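Local coordinates for protein V-type ATPase 116 kDa subunit (Meiothermus ruber, PDB 3RRK) that is the cytoplasmic N-terminal part of subunit I, the subunit a homolog, of a V-type ATPase, and probably contributes to rotary proton transport, at residues Q34-V39 against G299-A304; V79-V84 against R251-S256; Q123-F128 against E233-A238. One frame throughout, in Å; residues are numbered along the deposited sequence.

Contact 1. Residues Q34-V39 against G299-A304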
loop_
_atom_site.group_PDB
_atom_site.type_symbol
_atom_site.label_atom_id
_atom_site.label_comp_id
_atom_site.label_asym_id
_atom_site.label_seq_id
_atom_site.Cartn_x
_atom_site.Cartn_y
_atom_site.Cartn_z
ATOM N N GLN A 34 -27.611 19.752 30.940
ATOM C CA GLN A 34 -28.714 20.013 31.865
ATOM C C GLN A 34 -30.008 19.385 31.377
ATOM O O GLN A 34 -30.716 18.712 32.139
ATOM C CB GLN A 34 -28.938 21.518 32.068
ATOM C CG GLN A 34 -30.128 21.830 32.990
ATOM C CD GLN A 34 -30.436 23.321 33.139
ATOM O OE1 GLN A 34 -30.297 24.108 32.201
ATOM N NE2 GLN A 34 -30.877 23.705 34.326
ATOM N N LYS A 35 -30.303 19.612 30.099
ATOM C CA LYS A 35 -31.599 19.256 29.529
ATOM C C LYS A 35 -31.655 17.799 29.107
ATOM O O LYS A 35 -32.718 17.297 28.731
ATOM C CB LYS A 35 -31.947 20.158 28.339
ATOM C CG LYS A 35 -31.297 19.738 27.033
ATOM C CD LYS A 35 -32.242 19.957 25.857
ATOM C CE LYS A 35 -32.634 21.417 25.732
ATOM N NZ LYS A 35 -33.651 21.610 24.668
ATOM N N ALA A 36 -30.508 17.127 29.159
ATOM C CA ALA A 36 -30.468 15.695 28.917
ATOM C C ALA A 36 -30.732 14.973 30.231
ATOM O O ALA A 36 -31.173 13.825 30.244
ATOM C CB ALA A 36 -29.139 15.289 28.332
ATOM N N GLY A 37 -30.464 15.661 31.338
ATOM C CA GLY A 37 -30.770 15.137 32.657
ATOM C C GLY A 37 -29.547 14.929 33.527
ATOM O O GLY A 37 -29.588 14.169 34.498
ATOM N N VAL A 38 -28.448 15.592 33.183
ATOM C CA VAL A 38 -27.248 15.521 34.008
ATOM C C VAL A 38 -27.466 16.359 35.266
ATOM O O VAL A 38 -28.164 17.373 35.223
ATOM C CB VAL A 38 -25.995 16.004 33.229
ATOM C CG1 VAL A 38 -24.746 15.915 34.092
ATOM C CG2 VAL A 38 -25.816 15.193 31.948
ATOM N N VAL A 39 -26.904 15.929 36.392
ATOM C CA VAL A 39 -27.080 16.676 37.641
ATOM C C VAL A 39 -25.761 16.917 38.373
ATOM O O VAL A 39 -24.761 16.242 38.120
ATOM C CB VAL A 39 -28.069 15.985 38.612
ATOM C CG1 VAL A 39 -29.416 15.767 37.943
ATOM C CG2 VAL A 39 -27.486 14.664 39.114
ATOM N N GLY A 299 -29.595 7.642 28.533
ATOM C CA GLY A 299 -29.931 7.563 27.124
ATOM C C GLY A 299 -29.750 8.884 26.397
ATOM O O GLY A 299 -28.985 8.973 25.433
ATOM N N LYS A 300 -30.450 9.912 26.868
ATOM C CA LYS A 300 -30.471 11.207 26.193
ATOM C C LYS A 300 -29.107 11.916 26.130
ATOM O O LYS A 300 -28.929 12.859 25.359
ATOM C CB LYS A 300 -31.520 12.117 26.843
ATOM C CG LYS A 300 -32.901 11.486 26.959
ATOM C CD LYS A 300 -33.919 12.480 27.503
ATOM C CE LYS A 300 -35.327 11.896 27.510
ATOM N NZ LYS A 300 -35.466 10.738 28.434
ATOM N N VAL A 301 -28.141 11.455 26.919
ATOM C CA VAL A 301 -26.845 12.136 26.999
ATOM C C VAL A 301 -25.900 11.867 25.814
ATOM O O VAL A 301 -25.259 12.787 25.307
ATOM C CB VAL A 301 -26.121 11.859 28.345
ATOM C CG1 VAL A 301 -27.031 12.207 29.518
ATOM C CG2 VAL A 301 -25.678 10.415 28.426
ATOM N N GLU A 302 -25.808 10.618 25.367
ATOM C CA GLU A 302 -24.940 10.308 24.229
ATOM C C GLU A 302 -25.588 10.702 22.907
ATOM O O GLU A 302 -24.922 10.764 21.873
ATOM C CB GLU A 302 -24.545 8.830 24.204
ATOM C CG GLU A 302 -25.714 7.870 24.192
ATOM C CD GLU A 302 -26.248 7.607 25.580
ATOM O OE1 GLU A 302 -25.563 7.981 26.555
ATOM O OE2 GLU A 302 -27.346 7.025 25.697
ATOM N N GLU A 303 -26.890 10.970 22.951
ATOM C CA GLU A 303 -27.623 11.402 21.766
ATOM C C GLU A 303 -27.264 12.833 21.374
ATOM O O GLU A 303 -27.154 13.152 20.188
ATOM C CB GLU A 303 -29.128 11.296 21.994
ATOM C CG GLU A 303 -29.952 11.653 20.769
ATOM C CD GLU A 303 -31.367 12.064 21.118
ATOM O OE1 GLU A 303 -31.605 12.452 22.284
ATOM O OE2 GLU A 303 -32.241 12.000 20.226
ATOM N N ALA A 304 -27.096 13.696 22.371
ATOM C CA ALA A 304 -26.643 15.057 22.120
ATOM C C ALA A 304 -25.153 15.027 21.786
ATOM O O ALA A 304 -24.391 15.900 22.203
ATOM C CB ALA A 304 -26.897 15.910 23.320
#

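Contact 2. Residues V79-V84 against R251-S256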
loop_
_atom_site.group_PDB
_atom_site.type_symbol
_atom_site.label_atom_id
_atom_site.label_comp_id
_atom_site.label_asym_id
_atom_site.label_seq_id
_atom_site.Cartn_x
_atom_site.Cartn_y
_atom_site.Cartn_z
ATOM N N VAL A 79 -8.422 -7.515 0.200
ATOM C CA VAL A 79 -9.610 -8.295 -0.087
ATOM C C VAL A 79 -10.528 -7.508 -1.001
ATOM O O VAL A 79 -11.284 -8.080 -1.781
ATOM C CB VAL A 79 -10.279 -8.727 1.243
ATOM C CG1 VAL A 79 -11.762 -8.634 1.185
ATOM C CG2 VAL A 79 -9.825 -10.126 1.604
ATOM N N GLY A 80 -10.422 -6.185 -0.936
ATOM C CA GLY A 80 -11.160 -5.327 -1.837
ATOM C C GLY A 80 -12.507 -4.980 -1.250
ATOM O O GLY A 80 -13.540 -5.056 -1.920
ATOM N N LEU A 81 -12.494 -4.615 0.022
ATOM C CA LEU A 81 -13.693 -4.195 0.707
ATOM C C LEU A 81 -13.385 -2.848 1.318
ATOM O O LEU A 81 -12.321 -2.657 1.899
ATOM C CB LEU A 81 -14.062 -5.192 1.795
ATOM C CG LEU A 81 -14.500 -6.569 1.293
ATOM C CD1 LEU A 81 -14.724 -7.589 2.429
ATOM C CD2 LEU A 81 -15.732 -6.425 0.461
ATOM N N ALA A 82 -14.309 -1.904 1.173
ATOM C CA ALA A 82 -14.118 -0.580 1.747
ATOM C C ALA A 82 -14.433 -0.614 3.234
ATOM O O ALA A 82 -15.295 -1.376 3.676
ATOM C CB ALA A 82 -14.985 0.426 1.041
ATOM N N THR A 83 -13.723 0.207 4.002
ATOM C CA THR A 83 -13.997 0.362 5.428
ATOM C C THR A 83 -15.296 1.118 5.657
ATOM O O THR A 83 -15.324 2.345 5.613
ATOM C CB THR A 83 -12.841 1.090 6.166
ATOM O OG1 THR A 83 -12.475 2.275 5.445
ATOM C CG2 THR A 83 -11.624 0.172 6.285
ATOM N N VAL A 84 -16.376 0.381 5.888
ATOM C CA VAL A 84 -17.670 0.988 6.155
ATOM C C VAL A 84 -18.256 0.390 7.417
ATOM O O VAL A 84 -18.486 -0.815 7.481
ATOM C CB VAL A 84 -18.651 0.753 5.010
ATOM C CG1 VAL A 84 -19.980 1.422 5.325
ATOM C CG2 VAL A 84 -18.072 1.278 3.711
ATOM N N ARG A 251 -11.608 -16.665 -1.323
ATOM C CA ARG A 251 -11.914 -17.508 -0.176
ATOM C C ARG A 251 -11.726 -16.753 1.142
ATOM O O ARG A 251 -12.497 -16.921 2.077
ATOM C CB ARG A 251 -11.077 -18.781 -0.222
ATOM C CG ARG A 251 -11.234 -19.699 0.969
ATOM C CD ARG A 251 -10.450 -20.990 0.755
ATOM N NE ARG A 251 -10.894 -21.695 -0.450
ATOM C CZ ARG A 251 -10.144 -21.903 -1.534
ATOM N NH1 ARG A 251 -8.885 -21.474 -1.580
ATOM N NH2 ARG A 251 -10.652 -22.557 -2.575
ATOM N N LEU A 252 -10.726 -15.890 1.209
ATOM C CA LEU A 252 -10.489 -15.148 2.438
ATOM C C LEU A 252 -11.585 -14.089 2.650
ATOM O O LEU A 252 -12.001 -13.823 3.777
ATOM C CB LEU A 252 -9.098 -14.520 2.427
ATOM C CG LEU A 252 -8.657 -13.837 3.721
ATOM C CD1 LEU A 252 -8.673 -14.828 4.851
ATOM C CD2 LEU A 252 -7.278 -13.208 3.593
ATOM N N SER A 253 -12.055 -13.503 1.554
ATOM C CA SER A 253 -13.145 -12.549 1.609
ATOM C C SER A 253 -14.443 -13.204 2.120
ATOM O O SER A 253 -15.096 -12.718 3.046
ATOM C CB SER A 253 -13.384 -11.955 0.231
ATOM O OG SER A 253 -14.214 -10.812 0.322
ATOM N N ARG A 254 -14.817 -14.314 1.512
ATOM C CA ARG A 254 -16.021 -15.002 1.929
ATOM C C ARG A 254 -15.935 -15.467 3.382
ATOM O O ARG A 254 -16.899 -15.379 4.128
ATOM C CB ARG A 254 -16.313 -16.176 0.996
ATOM C CG ARG A 254 -16.567 -15.764 -0.444
ATOM C CD ARG A 254 -17.149 -16.910 -1.272
ATOM N NE ARG A 254 -16.212 -18.026 -1.355
ATOM C CZ ARG A 254 -15.307 -18.177 -2.318
ATOM N NH1 ARG A 254 -15.221 -17.284 -3.294
ATOM N NH2 ARG A 254 -14.492 -19.223 -2.304
ATOM N N GLU A 255 -14.775 -15.955 3.796
ATOM C CA GLU A 255 -14.657 -16.504 5.136
ATOM C C GLU A 255 -14.575 -15.420 6.199
ATOM O O GLU A 255 -15.032 -15.603 7.324
ATOM C CB GLU A 255 -13.414 -17.381 5.236
ATOM C CG GLU A 255 -13.453 -18.655 4.416
ATOM C CD GLU A 255 -12.109 -19.377 4.412
ATOM O OE1 GLU A 255 -11.078 -18.730 4.747
ATOM O OE2 GLU A 255 -12.096 -20.587 4.075
ATOM N N SER A 256 -13.988 -14.289 5.839
ATOM C CA SER A 256 -13.552 -13.336 6.850
ATOM C C SER A 256 -13.831 -11.853 6.562
ATOM O O SER A 256 -13.555 -11.003 7.408
ATOM C CB SER A 256 -12.049 -13.531 7.120
ATOM O OG SER A 256 -11.830 -14.603 8.010
#

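Contact 3. Residues Q123-F128 against E233-A238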
loop_
_atom_site.group_PDB
_atom_site.type_symbol
_atom_site.label_atom_id
_atom_site.label_comp_id
_atom_site.label_asym_id
_atom_site.label_seq_id
_atom_site.Cartn_x
_atom_site.Cartn_y
_atom_site.Cartn_z
ATOM N N GLN A 123 2.568 -7.791 -16.592
ATOM C CA GLN A 123 2.623 -6.521 -17.315
ATOM C C GLN A 123 3.994 -6.262 -17.940
ATOM O O GLN A 123 4.080 -5.796 -19.073
ATOM C CB GLN A 123 2.204 -5.366 -16.409
ATOM C CG GLN A 123 0.755 -5.452 -15.965
ATOM C CD GLN A 123 0.411 -4.464 -14.861
ATOM O OE1 GLN A 123 1.094 -3.458 -14.681
ATOM N NE2 GLN A 123 -0.647 -4.755 -14.112
ATOM N N THR A 124 5.054 -6.551 -17.192
ATOM C CA THR A 124 6.415 -6.480 -17.721
ATOM C C THR A 124 6.534 -7.298 -19.001
ATOM O O THR A 124 7.028 -6.828 -20.026
ATOM C CB THR A 124 7.419 -7.072 -16.737
ATOM O OG1 THR A 124 7.372 -6.341 -15.510
ATOM C CG2 THR A 124 8.800 -6.996 -17.306
ATOM N N ILE A 125 6.085 -8.541 -18.926
ATOM C CA ILE A 125 6.098 -9.403 -20.084
ATOM C C ILE A 125 5.261 -8.813 -21.216
ATOM O O ILE A 125 5.567 -9.022 -22.385
ATOM C CB ILE A 125 5.622 -10.823 -19.713
ATOM C CG1 ILE A 125 6.690 -11.519 -18.857
ATOM C CG2 ILE A 125 5.310 -11.628 -20.961
ATOM C CD1 ILE A 125 6.211 -12.776 -18.173
ATOM N N GLU A 126 4.207 -8.076 -20.873
ATOM C CA GLU A 126 3.348 -7.450 -21.881
ATOM C C GLU A 126 4.076 -6.333 -22.618
ATOM O O GLU A 126 3.974 -6.190 -23.828
ATOM C CB GLU A 126 2.098 -6.851 -21.241
ATOM C CG GLU A 126 1.035 -7.842 -20.860
ATOM C CD GLU A 126 -0.323 -7.187 -20.736
ATOM O OE1 GLU A 126 -0.635 -6.324 -21.590
ATOM O OE2 GLU A 126 -1.069 -7.525 -19.788
ATOM N N LEU A 127 4.806 -5.536 -21.861
ATOM C CA LEU A 127 5.569 -4.447 -22.422
ATOM C C LEU A 127 6.797 -4.915 -23.200
ATOM O O LEU A 127 6.974 -4.547 -24.357
ATOM C CB LEU A 127 5.980 -3.502 -21.296
ATOM C CG LEU A 127 4.849 -2.561 -20.896
ATOM C CD1 LEU A 127 5.215 -1.792 -19.649
ATOM C CD2 LEU A 127 4.562 -1.627 -22.037
ATOM N N PHE A 128 7.639 -5.731 -22.558
ATOM C CA PHE A 128 8.919 -6.137 -23.138
ATOM C C PHE A 128 8.946 -7.493 -23.870
ATOM O O PHE A 128 9.954 -7.866 -24.462
ATOM C CB PHE A 128 9.987 -6.114 -22.064
ATOM C CG PHE A 128 10.134 -4.797 -21.398
ATOM C CD1 PHE A 128 11.109 -3.906 -21.806
ATOM C CD2 PHE A 128 9.294 -4.439 -20.357
ATOM C CE1 PHE A 128 11.244 -2.670 -21.181
ATOM C CE2 PHE A 128 9.419 -3.204 -19.731
ATOM C CZ PHE A 128 10.396 -2.317 -20.147
ATOM N N GLU A 233 8.323 -18.513 -20.225
ATOM C CA GLU A 233 7.802 -19.534 -19.332
ATOM C C GLU A 233 6.962 -18.902 -18.226
ATOM O O GLU A 233 5.950 -19.461 -17.809
ATOM C CB GLU A 233 8.941 -20.374 -18.749
ATOM C CG GLU A 233 9.296 -20.049 -17.317
ATOM C CD GLU A 233 10.548 -20.767 -16.849
ATOM O OE1 GLU A 233 10.682 -21.979 -17.127
ATOM O OE2 GLU A 233 11.401 -20.111 -16.207
ATOM N N ARG A 234 7.382 -17.734 -17.748
ATOM C CA ARG A 234 6.549 -16.980 -16.826
ATOM C C ARG A 234 5.237 -16.627 -17.528
ATOM O O ARG A 234 4.197 -16.528 -16.889
ATOM C CB ARG A 234 7.249 -15.710 -16.322
ATOM C CG ARG A 234 8.535 -15.953 -15.541
ATOM C CD ARG A 234 8.305 -16.852 -14.335
ATOM N NE ARG A 234 7.156 -16.428 -13.531
ATOM C CZ ARG A 234 6.282 -17.266 -12.976
ATOM N NH1 ARG A 234 6.421 -18.578 -13.135
ATOM N NH2 ARG A 234 5.267 -16.798 -12.264
ATOM N N ALA A 235 5.281 -16.457 -18.848
ATOM C CA ALA A 235 4.074 -16.130 -19.612
ATOM C C ALA A 235 3.120 -17.308 -19.658
ATOM O O ALA A 235 1.923 -17.135 -19.871
ATOM C CB ALA A 235 4.418 -15.670 -21.024
ATOM N N ARG A 236 3.649 -18.507 -19.456
ATOM C CA ARG A 236 2.818 -19.702 -19.448
ATOM C C ARG A 236 2.355 -20.008 -18.029
ATOM O O ARG A 236 1.230 -20.451 -17.817
ATOM C CB ARG A 236 3.584 -20.901 -20.027
ATOM C CG ARG A 236 2.694 -22.056 -20.470
ATOM C CD ARG A 236 3.501 -23.278 -20.907
ATOM N NE ARG A 236 4.183 -23.928 -19.790
ATOM C CZ ARG A 236 5.480 -23.800 -19.531
ATOM N NH1 ARG A 236 6.245 -23.049 -20.315
ATOM N NH2 ARG A 236 6.015 -24.428 -18.489
ATOM N N LEU A 237 3.227 -19.757 -17.058
ATOM C CA LEU A 237 2.946 -20.113 -15.671
ATOM C C LEU A 237 2.203 -19.023 -14.888
ATOM O O LEU A 237 1.289 -19.324 -14.120
ATOM C CB LEU A 237 4.239 -20.504 -14.940
ATOM C CG LEU A 237 5.008 -21.694 -15.532
ATOM C CD1 LEU A 237 6.323 -21.946 -14.787
ATOM C CD2 LEU A 237 4.144 -22.948 -15.555
ATOM N N ALA A 238 2.593 -17.766 -15.084
ATOM C CA ALA A 238 2.096 -16.683 -14.242
ATOM C C ALA A 238 0.581 -16.558 -14.254
ATOM O O ALA A 238 -0.047 -16.496 -13.198
ATOM C CB ALA A 238 2.752 -15.353 -14.604
#

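Contact 1. Residues Q34-V39 against G299-A304
A36 meets K300 and V301 where the end of helix 26-36 comes up to the short helix 298-303. Both helices belong to the proximal lobe, built on an antiparallel four-stranded sheet with strand order 41-44, 287-293, 15-21, 310-313. Helix 26-36 links strands 15-21 and 41-44, and helix 298-303 links 287-293 and 310-313. This is the ferredoxin-like arrangement, with its second half supplied from far along the chain. A36 is buried and contributes the largest share of the contact. Its CB points at the other helix and lies 3.9 Å from V301 CG1. The CA atoms of A36 and K300 are 5.2 Å apart, so the backbones come close where the alanine faces the lysine. V301 holds CG1 anti to its carbonyl carbon (chi1 -54°). This sets the methyl against both A36 and V38. The side chains of V38 and V301 cross at about a right angle, with V38 CG2 4.0 Å from V301 CG1. V38 also touches L33 of helix 26-36. The side chain of K300 offers its aliphatic part, and its backbone O also lies beside A36 CB. The chain bends at chi4, and its end leads away from A36. There NZ lies near the like-charged NZ of K296. Between A36 and V38 the helix stops at G37, which has positive phi and forms a Schellman motif. That turn lets V38 follow A36 on the same apolar patch, and V39 then pairs through its backbone with W292. Beside the patch, K300 CB sits 3.8 Å from A36 O.

Contact 2. Residues V79-V84 against R251-S256
V79, the last residue of helix 56-79, lays its two methyls against S253. The contact joins the C-terminal end of that helix to the middle of the long helix 224-281. G80, with positive phi, closes a Schellman motif: L81 N bonds back to L76 O, and G80 N to T77 O. The tight part is V79 on S253, whose CA atoms are 5.8 Å apart. V79 CG1 lies 3.4 Å from S253 OG and 3.8 Å from S253 CB. V79 CG2 takes the backbone side, 4.0 Å from S253 N. S253 turns its hydroxyl anti to the backbone N (chi1 -166°), which brings OG out to V79 and L81. The apolar edge is looser. V79 CG2 approaches L252 CG only to 4.4 Å. L252 is buried and also packs on R107 and A108 of helix 94-138. On the other flank L81 reaches S253 OG with CD1 alone, at 3.9 Å, and otherwise leans on L76. V79, L81 and S253 all remain partly exposed. Beyond L81 the loop moves away from helix 224-281, and T83 touches E73 and L76. With an alanine in place of V79, a gap would probably open beside S253 and L252, leaving L81 as the main remaining touch between these segments. The chemistry is that of methyl groups laid against a hydroxyl and a backbone. It gives van der Waals contact without a directional bond, so between these two segments the fit rests on shape and not on polar pairing.

Contact 3. Residues Q123-F128 against E233-A238
I125 reaches R234 and A235 because its CG1 is anti to the carbonyl carbon (chi1 -71°) and its chi2 is extended (167°). This carries CD1 out to the facing helix and leaves CG2 as a second, shorter branch. The two segments belong to the long helices 94-138 and 224-281, which run antiparallel here, side by side in the helical stalk of the domain. I125 is the one residue of its segment that touches the other. Its two branches divide the work. CD1 meets R234 CB at 3.6 Å and the backbone N of A235 at 3.9 Å. The nearest CA atoms, of I125 and A235, are 7.0 Å apart, and the isoleucine spans the gap. The side chains of I125 and R234 cross at about a right angle. R234 offers only the root of its chain to I125. Bends at chi2 and chi3 lead its guanidinium away to two acids: NH2 forms a salt bridge with E241 on its own helix, and NE another with E121 on helix 94-138. The arginine therefore links the helices by charge a turn away from the apolar contact. A238 adds to the pairing by packing on L118 and I122. A bound sulfate, probably from the crystallisation liquor, lies about 4 Å from the I125 side chain. At the short branch, I125 CG2 is 4.1 Å from A235 CB.

In the fold
The three contacts are spread along an elongated chain and do not touch. Contact 1 belongs to the proximal lobe, about 43 Å from the centre of the chain. Contacts 2 and 3 lie along the helical stalk, and both use helix 224-281. Their centres are about 28 Å apart, with nearest atoms about 15 Å apart. Contact 1 is about 38 Å from contact 2 and about 64 Å from contact 3, centre to centre, and contacts 1 and 3 fall on opposite sides of the chain's centre. In sequence, contact 1 encloses contact 2, which encloses contact 3. The sulfate near contact 3 is probably a crystallisation component, so it is weak evidence for a functional site.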